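Local coordinates for hypothetical protein SMU.776 (Streptococcus mutans, PDB 2B78) that is of unproven function but probably binds RNA and transfers methyl groups from S-adenosyl-L-methionine, at residues A[52-57]-A[100-105]; A[87-90]-A[96-99]; A[196-201]-A[330-335]; A[366-369]-A[375-378]. All blocks are in the same frame, centred on the assembly; numbering follows the deposited sequence.

Overall arrangement
Contact 1 joins the PUA-like region to the end of strand 96-101, whereas contact 2 is local, packing the short helix 86-90 on the start of that strand; their centres are about 21 Å apart. Contacts 3 and 4 lie in the methyltransferase region, their centres about 10 Å apart, and meet where Asp198 OD2 and Tyr377 OH stand 3.2 Å from each other, a probable hydrogen bond. Contact 4, within a single loop, also reaches contact 1 through Asn101 ND2 and Ala367 O, 2.8 Å apart. Contact 3 comes nearest a ligand site: the side chain of Gln199 is about 11 Å from that of Asp242, which is seen to bind S-adenosyl-L-homocysteine in this protein, though no ligand is bound here.

Contact 1 of 4, residues A[52-57]-A[100-105]; sequences SKQNKG and FNQDGD
Gln54 and Gln102 carry this contact with their side-chain amides, approaching from opposite directions while their CA atoms remain 11.9 Å apart. The bond between them runs from Gln54 NE2 to Gln102 OE1, 2.9 Å long with an N-H...O angle of 156°. The donor lies in the carbonyl plane of Gln102, on a lone pair, and the two amide planes are nearly coplanar, 29° apart. Extension accounts for the reach. Gln54 holds CG opposite its backbone N (chi1 -173°) and continues straight to CD, while the chain of Gln102 is likewise extended beyond CG.

One water closes a small ring beside the direct bond, accepting from Gln54 NE2 at 3.2 Å and from Gln102 NE2 at 3.1 Å. Outside partners fix both amides further. Gln54 OE1 accepts from Asn125 ND2 and Trp60 NE1, and Gln102 OE1 receives the backbone N of Gly109 as its strongest partner. Each carbonyl oxygen thus accepts from N-H donors, which supports the modelled orientation of both amides.

Gln54 also opens a type II' beta turn ending at Gly57, closed by Gly57 N to Gln54 O at 2.8 Å. The arrangement is thus a polar, water-supported bridge at the surface between the beta hairpin of strands 45-54 and 57-63 in the PUA-like domain and the end of strand 96-101.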
loop_
_atom_site.group_PDB
_atom_site.type_symbol
_atom_site.label_atom_id
_atom_site.label_comp_id
_atom_site.label_asym_id
_atom_site.label_seq_id
_atom_site.Cartn_x
_atom_site.Cartn_y
_atom_site.Cartn_z
ATOM N N SER A 52 8.743 20.000 0.468
ATOM C CA SER A 52 8.325 19.500 1.765
ATOM C C SER A 52 8.985 18.147 1.912
ATOM O O SER A 52 9.023 17.359 0.966
ATOM C CB SER A 52 6.801 19.365 1.847
ATOM O OG SER A 52 6.399 19.080 3.180
ATOM N N LYS A 53 9.524 17.877 3.092
ATOM C CA LYS A 53 10.195 16.612 3.319
ATOM C C LYS A 53 9.220 15.448 3.378
ATOM O O LYS A 53 8.212 15.494 4.089
ATOM C CB LYS A 53 11.026 16.688 4.604
ATOM C CG LYS A 53 12.411 17.290 4.374
ATOM C CD LYS A 53 13.150 17.572 5.678
ATOM C CE LYS A 53 12.764 18.929 6.259
ATOM N NZ LYS A 53 13.567 19.265 7.476
ATOM N N GLN A 54 9.530 14.407 2.614
ATOM C CA GLN A 54 8.701 13.211 2.555
ATOM C C GLN A 54 9.602 12.011 2.304
ATOM O O GLN A 54 9.873 11.660 1.157
ATOM C CB GLN A 54 7.669 13.332 1.427
ATOM C CG GLN A 54 6.648 12.200 1.401
ATOM C CD GLN A 54 5.590 12.406 0.344
ATOM O OE1 GLN A 54 5.164 13.536 0.101
ATOM N NE2 GLN A 54 5.145 11.317 -0.286
ATOM N N ASN A 55 10.065 11.391 3.385
ATOM C CA ASN A 55 10.957 10.237 3.296
ATOM C C ASN A 55 12.230 10.628 2.547
ATOM O O ASN A 55 12.979 11.480 3.014
ATOM C CB ASN A 55 10.254 9.073 2.595
ATOM C CG ASN A 55 9.028 8.596 3.352
ATOM O OD1 ASN A 55 9.110 8.231 4.530
ATOM N ND2 ASN A 55 7.879 8.593 2.679
ATOM N N LYS A 56 12.474 10.024 1.388
ATOM C CA LYS A 56 13.673 10.343 0.614
ATOM C C LYS A 56 13.439 11.474 -0.380
ATOM O O LYS A 56 14.306 11.792 -1.196
ATOM C CB LYS A 56 14.166 9.097 -0.126
ATOM C CG LYS A 56 14.739 8.031 0.793
ATOM C CD LYS A 56 15.900 8.588 1.610
ATOM C CE LYS A 56 16.444 7.561 2.597
ATOM N NZ LYS A 56 17.552 8.125 3.423
ATOM N N GLY A 57 12.263 12.083 -0.308
ATOM C CA GLY A 57 11.951 13.168 -1.215
ATOM C C GLY A 57 11.986 14.526 -0.538
ATOM O O GLY A 57 11.843 14.627 0.679
ATOM N N PHE A 100 -7.340 8.417 -5.132
ATOM C CA PHE A 100 -6.238 9.290 -5.543
ATOM C C PHE A 100 -4.943 8.734 -4.972
ATOM O O PHE A 100 -4.869 8.430 -3.783
ATOM C CB PHE A 100 -6.481 10.703 -5.001
ATOM C CG PHE A 100 -5.744 11.781 -5.749
ATOM C CD1 PHE A 100 -6.306 12.374 -6.875
ATOM C CD2 PHE A 100 -4.480 12.197 -5.333
ATOM C CE1 PHE A 100 -5.623 13.367 -7.576
ATOM C CE2 PHE A 100 -3.791 13.184 -6.028
ATOM C CZ PHE A 100 -4.364 13.770 -7.152
ATOM N N ASN A 101 -3.919 8.601 -5.810
ATOM C CA ASN A 101 -2.653 8.043 -5.342
ATOM C C ASN A 101 -1.424 8.854 -5.702
ATOM O O ASN A 101 -0.702 8.526 -6.644
ATOM C CB ASN A 101 -2.491 6.614 -5.868
ATOM C CG ASN A 101 -1.345 5.870 -5.202
ATOM O OD1 ASN A 101 -1.182 5.905 -3.971
ATOM N ND2 ASN A 101 -0.552 5.174 -6.011
ATOM N N GLN A 102 -1.191 9.916 -4.942
ATOM C CA GLN A 102 -0.030 10.779 -5.132
ATOM C C GLN A 102 0.333 11.135 -6.584
ATOM O O GLN A 102 -0.498 11.672 -7.312
ATOM C CB GLN A 102 1.161 10.153 -4.413
ATOM C CG GLN A 102 0.883 9.896 -2.935
ATOM C CD GLN A 102 2.151 9.858 -2.104
ATOM O OE1 GLN A 102 2.888 10.831 -2.045
ATOM N NE2 GLN A 102 2.408 8.730 -1.460
ATOM N N ASP A 103 1.566 10.846 -7.006
ATOM C CA ASP A 103 1.966 11.196 -8.366
ATOM C C ASP A 103 1.275 10.383 -9.452
ATOM O O ASP A 103 1.312 10.752 -10.631
ATOM C CB ASP A 103 3.506 11.150 -8.516
ATOM C CG ASP A 103 4.117 9.817 -8.119
ATOM O OD1 ASP A 103 3.507 9.075 -7.314
ATOM O OD2 ASP A 103 5.240 9.529 -8.602
ATOM N N GLY A 104 0.636 9.283 -9.060
ATOM C CA GLY A 104 -0.074 8.469 -10.028
ATOM C C GLY A 104 -1.243 9.283 -10.558
ATOM O O GLY A 104 -1.751 9.029 -11.650
ATOM N N ASP A 105 -1.677 10.266 -9.777
ATOM C CA ASP A 105 -2.779 11.126 -10.194
ATOM C C ASP A 105 -2.347 12.581 -10.274
ATOM O O ASP A 105 -3.156 13.509 -10.134
ATOM C CB ASP A 105 -3.967 10.965 -9.257
ATOM C CG ASP A 105 -4.618 9.610 -9.396
ATOM O OD1 ASP A 105 -5.271 9.371 -10.442
ATOM O OD2 ASP A 105 -4.455 8.782 -8.470
HETATM O O HOH W 1 5.061 8.086 -0.082
#

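Contact 2 of 4, residues A[87-90]-A[96-99]; sequences NFAH and AYRL
This is a small helix-on-strand packing contact, partly buried, in which a tyrosine ring meets the CB atoms and backbone of a helix: Phe88 and Ala89 of the short, weakly bonded helix 86-90 lie against Tyr97 of strand 96-101. That strand is at the edge of a five-stranded mixed sheet, pairing antiparallel with strand 110-115, and only five residues separate the two segments. The contact therefore belongs to a tight helix-loop-strand connection that folds the helix back over its own strand.

Phe88 and Tyr97 bury the most surface, and their CA atoms are the nearest pair across the contact, 7.7 Å apart. The evidence for a CH-pi contact is direct: Phe88 CB sits over one face of the Tyr97 ring, 3.6 Å from its centroid and 20° off the ring normal. A true ring stack is not formed. The planes are near parallel, at 20°, but the centroids are 5.2 Å apart and the rings have slid past each other so that they barely overlap. Tyr97 is placed for this by a chi1 of 58°, which sets CG between its own backbone N and carbonyl carbon.

The phenyl ring of Phe88 extends beyond the tyrosine to touch Ser364 and Asp365, which belong to the loop between strands 355-360 and 379-384; Tyr97 meets Asp365 as well. At the other end of the tyrosine the hydroxyl meets Ala89 at its backbone and methyl, Tyr97 OH lying 3.1 Å from both CA and CB of Ala89.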
loop_
_atom_site.group_PDB
_atom_site.type_symbol
_atom_site.label_atom_id
_atom_site.label_comp_id
_atom_site.label_asym_id
_atom_site.label_seq_id
_atom_site.Cartn_x
_atom_site.Cartn_y
_atom_site.Cartn_z
ATOM N N ASN A 87 -15.299 2.680 -13.715
ATOM C CA ASN A 87 -15.600 1.255 -13.579
ATOM C C ASN A 87 -15.584 0.778 -12.134
ATOM O O ASN A 87 -16.325 -0.138 -11.767
ATOM C CB ASN A 87 -14.628 0.421 -14.418
ATOM C CG ASN A 87 -14.826 0.628 -15.900
ATOM O OD1 ASN A 87 -15.941 0.897 -16.352
ATOM N ND2 ASN A 87 -13.751 0.495 -16.670
ATOM N N PHE A 88 -14.738 1.397 -11.314
ATOM C CA PHE A 88 -14.666 1.046 -9.900
ATOM C C PHE A 88 -15.957 1.484 -9.204
ATOM O O PHE A 88 -16.704 0.653 -8.675
ATOM C CB PHE A 88 -13.472 1.742 -9.238
ATOM C CG PHE A 88 -12.143 1.103 -9.544
ATOM C CD1 PHE A 88 -11.801 -0.123 -8.981
ATOM C CD2 PHE A 88 -11.235 1.724 -10.399
ATOM C CE1 PHE A 88 -10.570 -0.724 -9.266
ATOM C CE2 PHE A 88 -10.002 1.132 -10.689
ATOM C CZ PHE A 88 -9.672 -0.095 -10.120
ATOM N N ALA A 89 -16.212 2.793 -9.223
ATOM C CA ALA A 89 -17.397 3.373 -8.591
ATOM C C ALA A 89 -18.686 2.763 -9.126
ATOM O O ALA A 89 -19.760 2.942 -8.549
ATOM C CB ALA A 89 -17.411 4.884 -8.802
ATOM N N HIS A 90 -18.568 2.039 -10.231
ATOM C CA HIS A 90 -19.710 1.398 -10.864
ATOM C C HIS A 90 -19.994 0.054 -10.206
ATOM O O HIS A 90 -21.099 -0.186 -9.718
ATOM C CB HIS A 90 -19.419 1.190 -12.353
ATOM C CG HIS A 90 -20.547 0.568 -13.117
ATOM N ND1 HIS A 90 -20.393 0.073 -14.395
ATOM C CD2 HIS A 90 -21.847 0.370 -12.791
ATOM C CE1 HIS A 90 -21.550 -0.403 -14.823
ATOM N NE2 HIS A 90 -22.448 -0.234 -13.868
ATOM N N ALA A 96 -14.508 -0.647 -1.550
ATOM C CA ALA A 96 -13.401 0.063 -0.929
ATOM C C ALA A 96 -12.244 -0.013 -1.910
ATOM O O ALA A 96 -11.821 -1.102 -2.281
ATOM C CB ALA A 96 -13.019 -0.581 0.415
ATOM N N TYR A 97 -11.752 1.143 -2.345
ATOM C CA TYR A 97 -10.642 1.205 -3.288
ATOM C C TYR A 97 -10.022 2.591 -3.229
ATOM O O TYR A 97 -10.569 3.491 -2.589
ATOM C CB TYR A 97 -11.123 0.879 -4.708
ATOM C CG TYR A 97 -12.221 1.787 -5.231
ATOM C CD1 TYR A 97 -11.919 2.896 -6.021
ATOM C CD2 TYR A 97 -13.565 1.543 -4.924
ATOM C CE1 TYR A 97 -12.926 3.735 -6.493
ATOM C CE2 TYR A 97 -14.579 2.383 -5.390
ATOM C CZ TYR A 97 -14.250 3.474 -6.171
ATOM O OH TYR A 97 -15.247 4.313 -6.622
ATOM N N ARG A 98 -8.884 2.781 -3.887
ATOM C CA ARG A 98 -8.226 4.085 -3.841
ATOM C C ARG A 98 -8.715 5.081 -4.896
ATOM O O ARG A 98 -8.775 4.760 -6.082
ATOM C CB ARG A 98 -6.709 3.914 -3.947
ATOM C CG ARG A 98 -5.943 5.235 -4.020
ATOM C CD ARG A 98 -4.552 5.112 -3.423
ATOM N NE ARG A 98 -4.612 4.886 -1.983
ATOM C CZ ARG A 98 -3.552 4.851 -1.183
ATOM N NH1 ARG A 98 -2.333 5.030 -1.674
ATOM N NH2 ARG A 98 -3.715 4.634 0.114
ATOM N N LEU A 99 -9.039 6.295 -4.450
ATOM C CA LEU A 99 -9.526 7.357 -5.338
ATOM C C LEU A 99 -8.421 8.257 -5.892
ATOM O O LEU A 99 -8.543 8.796 -7.000
ATOM C CB LEU A 99 -10.550 8.228 -4.594
ATOM C CG LEU A 99 -11.825 7.558 -4.071
ATOM C CD1 LEU A 99 -12.695 8.601 -3.360
ATOM C CD2 LEU A 99 -12.606 6.927 -5.226
#

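Contact 3 of 4, residues A[196-201]-A[330-335]; sequences FLDQRQ and STNAAN
At the C-terminal end of strand 325-331, in the central sheet of the Rossmann-like methyltransferase fold, Ser330 and Asn332 face the turn that leads into helix 200-210. Gln199 occupies the N-cap position of that helix. Its chain is extended beyond CG and brings NE2 to 3.2 Å from Ser330 OG. Both groups have a stronger partner in Asp292: Gln199 NE2 bonds to its OD2 and Ser330 OG to its OD1, so one carboxylate ties helix start and strand end together.

Asn332 buries the most surface here. Its OD1 lies 3.8 Å from Asp198 OD2, with the amide and carboxylate planes 48° apart. Two oxygens meeting this way form no bond, and Asp198 OD1 and Asn332 OD1 have no polar partner in the model although buried by the contact; Asp198 OD2 does bond to Tyr377 OH. At the last residue of the strand, Thr331 OG1 accepts from Ala333 N at 3.2 Å, an ST turn where the chain leaves the sheet.

Ser330 is paired through its backbone with Ile291 of strand 286-291, while Thr331 pairs with Lys379 of strand 379-384. The contact thus joins the start of helix 200-210 to a strand flanked by one parallel and one antiparallel neighbour.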
loop_
_atom_site.group_PDB
_atom_site.type_symbol
_atom_site.label_atom_id
_atom_site.label_comp_id
_atom_site.label_asym_id
_atom_site.label_seq_id
_atom_site.Cartn_x
_atom_site.Cartn_y
_atom_site.Cartn_z
ATOM N N PHE A 196 -5.161 -3.681 3.723
ATOM C CA PHE A 196 -4.342 -2.941 2.773
ATOM C C PHE A 196 -4.987 -3.203 1.430
ATOM O O PHE A 196 -4.881 -4.296 0.870
ATOM C CB PHE A 196 -2.891 -3.420 2.809
ATOM C CG PHE A 196 -2.096 -2.810 3.933
ATOM C CD1 PHE A 196 -1.539 -1.539 3.796
ATOM C CD2 PHE A 196 -1.978 -3.466 5.150
ATOM C CE1 PHE A 196 -0.880 -0.925 4.861
ATOM C CE2 PHE A 196 -1.322 -2.862 6.225
ATOM C CZ PHE A 196 -0.773 -1.587 6.077
ATOM N N LEU A 197 -5.682 -2.191 0.930
ATOM C CA LEU A 197 -6.405 -2.303 -0.323
ATOM C C LEU A 197 -5.543 -2.632 -1.526
ATOM O O LEU A 197 -6.030 -3.239 -2.482
ATOM C CB LEU A 197 -7.195 -1.009 -0.589
ATOM C CG LEU A 197 -8.257 -0.630 0.461
ATOM C CD1 LEU A 197 -8.921 0.680 0.060
ATOM C CD2 LEU A 197 -9.305 -1.725 0.575
ATOM N N ASP A 198 -4.272 -2.242 -1.498
ATOM C CA ASP A 198 -3.410 -2.524 -2.640
ATOM C C ASP A 198 -3.185 -4.012 -2.908
ATOM O O ASP A 198 -2.753 -4.386 -3.991
ATOM C CB ASP A 198 -2.058 -1.795 -2.513
ATOM C CG ASP A 198 -1.372 -2.034 -1.178
ATOM O OD1 ASP A 198 -1.347 -3.182 -0.704
ATOM O OD2 ASP A 198 -0.842 -1.052 -0.608
ATOM N N GLN A 199 -3.490 -4.872 -1.943
ATOM C CA GLN A 199 -3.306 -6.314 -2.154
ATOM C C GLN A 199 -4.575 -7.028 -2.629
ATOM O O GLN A 199 -4.672 -8.269 -2.579
ATOM C CB GLN A 199 -2.796 -6.954 -0.862
ATOM C CG GLN A 199 -1.537 -6.274 -0.358
ATOM C CD GLN A 199 -1.014 -6.851 0.933
ATOM O OE1 GLN A 199 -1.719 -6.881 1.948
ATOM N NE2 GLN A 199 0.242 -7.305 0.913
ATOM N N ARG A 200 -5.532 -6.243 -3.112
ATOM C CA ARG A 200 -6.816 -6.775 -3.577
ATOM C C ARG A 200 -6.728 -7.878 -4.616
ATOM O O ARG A 200 -7.485 -8.841 -4.569
ATOM C CB ARG A 200 -7.676 -5.651 -4.155
ATOM C CG ARG A 200 -8.985 -6.144 -4.776
ATOM C CD ARG A 200 -9.874 -4.980 -5.199
ATOM N NE ARG A 200 -9.281 -4.230 -6.297
ATOM C CZ ARG A 200 -8.643 -3.067 -6.182
ATOM N NH1 ARG A 200 -8.501 -2.480 -5.005
ATOM N NH2 ARG A 200 -8.137 -2.498 -7.264
ATOM N N GLN A 201 -5.822 -7.736 -5.572
ATOM C CA GLN A 201 -5.730 -8.741 -6.619
ATOM C C GLN A 201 -5.053 -10.018 -6.127
ATOM O O GLN A 201 -5.260 -11.084 -6.691
ATOM C CB GLN A 201 -5.034 -8.139 -7.847
ATOM C CG GLN A 201 -5.736 -6.841 -8.292
ATOM C CD GLN A 201 -5.216 -6.271 -9.592
ATOM O OE1 GLN A 201 -4.139 -6.634 -10.065
ATOM N NE2 GLN A 201 -5.976 -5.349 -10.171
ATOM N N SER A 330 5.562 -11.188 -0.389
ATOM C CA SER A 330 5.064 -9.840 -0.572
ATOM C C SER A 330 5.822 -8.794 0.239
ATOM O O SER A 330 6.407 -9.087 1.285
ATOM C CB SER A 330 3.576 -9.803 -0.202
ATOM O OG SER A 330 3.131 -8.485 0.026
ATOM N N THR A 331 5.830 -7.568 -0.266
ATOM C CA THR A 331 6.484 -6.461 0.426
ATOM C C THR A 331 5.949 -5.161 -0.144
ATOM O O THR A 331 5.661 -5.078 -1.343
ATOM C CB THR A 331 8.030 -6.479 0.255
ATOM O OG1 THR A 331 8.599 -5.374 0.974
ATOM C CG2 THR A 331 8.419 -6.353 -1.214
ATOM N N ASN A 332 5.796 -4.160 0.719
ATOM C CA ASN A 332 5.311 -2.843 0.304
ATOM C C ASN A 332 6.441 -1.832 0.459
ATOM O O ASN A 332 6.206 -0.622 0.414
ATOM C CB ASN A 332 4.128 -2.386 1.170
ATOM C CG ASN A 332 2.812 -3.021 0.764
ATOM O OD1 ASN A 332 2.395 -2.933 -0.393
ATOM N ND2 ASN A 332 2.138 -3.648 1.721
ATOM N N ALA A 333 7.665 -2.332 0.643
ATOM C CA ALA A 333 8.843 -1.475 0.825
ATOM C C ALA A 333 9.164 -0.671 -0.429
ATOM O O ALA A 333 9.644 -1.226 -1.420
ATOM C CB ALA A 333 10.044 -2.317 1.214
ATOM N N ALA A 334 8.913 0.639 -0.364
ATOM C CA ALA A 334 9.139 1.549 -1.489
ATOM C C ALA A 334 10.613 1.739 -1.814
ATOM O O ALA A 334 10.969 2.116 -2.940
ATOM C CB ALA A 334 8.500 2.906 -1.193
ATOM N N ASN A 335 11.460 1.471 -0.825
ATOM C CA ASN A 335 12.901 1.608 -0.964
ATOM C C ASN A 335 13.560 0.414 -1.640
ATOM O O ASN A 335 14.745 0.469 -1.967
ATOM C CB ASN A 335 13.531 1.829 0.414
ATOM C CG ASN A 335 12.913 0.942 1.487
ATOM O OD1 ASN A 335 11.748 1.115 1.857
ATOM N ND2 ASN A 335 13.690 -0.014 1.988
#

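Contact 4 of 4, residues A[366-369]-A[375-378]; sequences FAVN and SNYL
A chi1 of 60° turns Ser375 OG back toward Asn369, and one of -64° at Val368 directs CG1 at Asn376, placing both groups in the interface between two arms of one long loop. The loop connects strands 355-360 and 379-384, the antiparallel pair at one edge of the seven-stranded sheet of the Rossmann-like methyltransferase fold, and neither arm is regular helix or strand.

One hydrogen bond crosses between the arms, from Asn369 N to Ser375 OG, 3.3 Å long with an N-H...O angle of 149°. Asp372 O is the stronger partner of that hydroxyl, and Ser375 OG is thus held by two backbone groups of the loop. Beside it Val368 CG1 rests against the amide carbon of Asn376, 3.7 Å from CG. The amide itself is held elsewhere: OD1 accepts from Leu362 N, its strongest partner, and ND2 bonds to Glu373 OE2. Asn376 is also the centre of an inverse gamma turn, with a weak bond from Tyr377 N to Ser375 O.

Further along, Phe366 and Tyr377 meet obliquely: Tyr377 OH, the partner of Asp198, stands 3.4 Å from Phe366 CD1 and 3.6 Å from its CE1.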
loop_
_atom_site.group_PDB
_atom_site.type_symbol
_atom_site.label_atom_id
_atom_site.label_comp_id
_atom_site.label_asym_id
_atom_site.label_seq_id
_atom_site.Cartn_x
_atom_site.Cartn_y
_atom_site.Cartn_z
ATOM N N PHE A 366 -4.434 2.153 -7.403
ATOM C CA PHE A 366 -3.254 2.703 -6.743
ATOM C C PHE A 366 -2.381 3.117 -7.927
ATOM O O PHE A 366 -1.328 2.528 -8.186
ATOM C CB PHE A 366 -2.566 1.628 -5.894
ATOM C CG PHE A 366 -3.203 1.426 -4.541
ATOM C CD1 PHE A 366 -2.593 1.930 -3.395
ATOM C CD2 PHE A 366 -4.411 0.745 -4.415
ATOM C CE1 PHE A 366 -3.179 1.756 -2.142
ATOM C CE2 PHE A 366 -5.009 0.565 -3.167
ATOM C CZ PHE A 366 -4.387 1.074 -2.026
ATOM N N ALA A 367 -2.864 4.121 -8.661
ATOM C CA ALA A 367 -2.204 4.628 -9.860
ATOM C C ALA A 367 -0.720 4.894 -9.710
ATOM O O ALA A 367 -0.264 5.530 -8.756
ATOM C CB ALA A 367 -2.911 5.899 -10.360
ATOM N N VAL A 368 0.044 4.396 -10.670
ATOM C CA VAL A 368 1.476 4.610 -10.646
ATOM C C VAL A 368 1.832 5.638 -11.709
ATOM O O VAL A 368 1.103 5.818 -12.684
ATOM C CB VAL A 368 2.239 3.307 -10.952
ATOM C CG1 VAL A 368 1.984 2.278 -9.856
ATOM C CG2 VAL A 368 1.800 2.762 -12.302
ATOM N N ASN A 369 2.941 6.334 -11.502
ATOM C CA ASN A 369 3.411 7.292 -12.484
ATOM C C ASN A 369 4.198 6.391 -13.440
ATOM O O ASN A 369 5.214 5.813 -13.051
ATOM C CB ASN A 369 4.325 8.324 -11.815
ATOM C CG ASN A 369 4.921 9.299 -12.802
ATOM O OD1 ASN A 369 4.697 9.192 -14.011
ATOM N ND2 ASN A 369 5.693 10.255 -12.295
ATOM N N SER A 375 7.566 4.210 -8.188
ATOM C CA SER A 375 6.352 4.527 -7.444
ATOM C C SER A 375 5.543 3.249 -7.227
ATOM O O SER A 375 4.679 3.184 -6.351
ATOM C CB SER A 375 5.515 5.550 -8.209
ATOM O OG SER A 375 5.156 5.043 -9.478
ATOM N N ASN A 376 5.819 2.227 -8.032
ATOM C CA ASN A 376 5.103 0.966 -7.895
ATOM C C ASN A 376 5.757 0.164 -6.768
ATOM O O ASN A 376 6.521 -0.779 -7.013
ATOM C CB ASN A 376 5.160 0.185 -9.215
ATOM C CG ASN A 376 4.036 -0.805 -9.332
ATOM O OD1 ASN A 376 3.440 -1.167 -8.324
ATOM N ND2 ASN A 376 3.734 -1.258 -10.556
ATOM N N TYR A 377 5.419 0.522 -5.531
ATOM C CA TYR A 377 6.014 -0.087 -4.350
ATOM C C TYR A 377 5.639 -1.516 -3.969
ATOM O O TYR A 377 6.426 -2.208 -3.320
ATOM C CB TYR A 377 5.785 0.830 -3.146
ATOM C CG TYR A 377 4.330 1.052 -2.785
ATOM C CD1 TYR A 377 3.632 0.112 -2.035
ATOM C CD2 TYR A 377 3.658 2.217 -3.175
ATOM C CE1 TYR A 377 2.311 0.317 -1.675
ATOM C CE2 TYR A 377 2.321 2.430 -2.817
ATOM C CZ TYR A 377 1.661 1.475 -2.066
ATOM O OH TYR A 377 0.350 1.671 -1.685
ATOM N N LEU A 378 4.452 -1.966 -4.353
ATOM C CA LEU A 378 4.046 -3.318 -4.007
ATOM C C LEU A 378 4.722 -4.318 -4.933
ATOM O O LEU A 378 4.776 -4.122 -6.144
ATOM C CB LEU A 378 2.523 -3.456 -4.107
ATOM C CG LEU A 378 1.879 -4.808 -3.794
ATOM C CD1 LEU A 378 2.149 -5.196 -2.342
ATOM C CD2 LEU A 378 0.385 -4.715 -4.024
#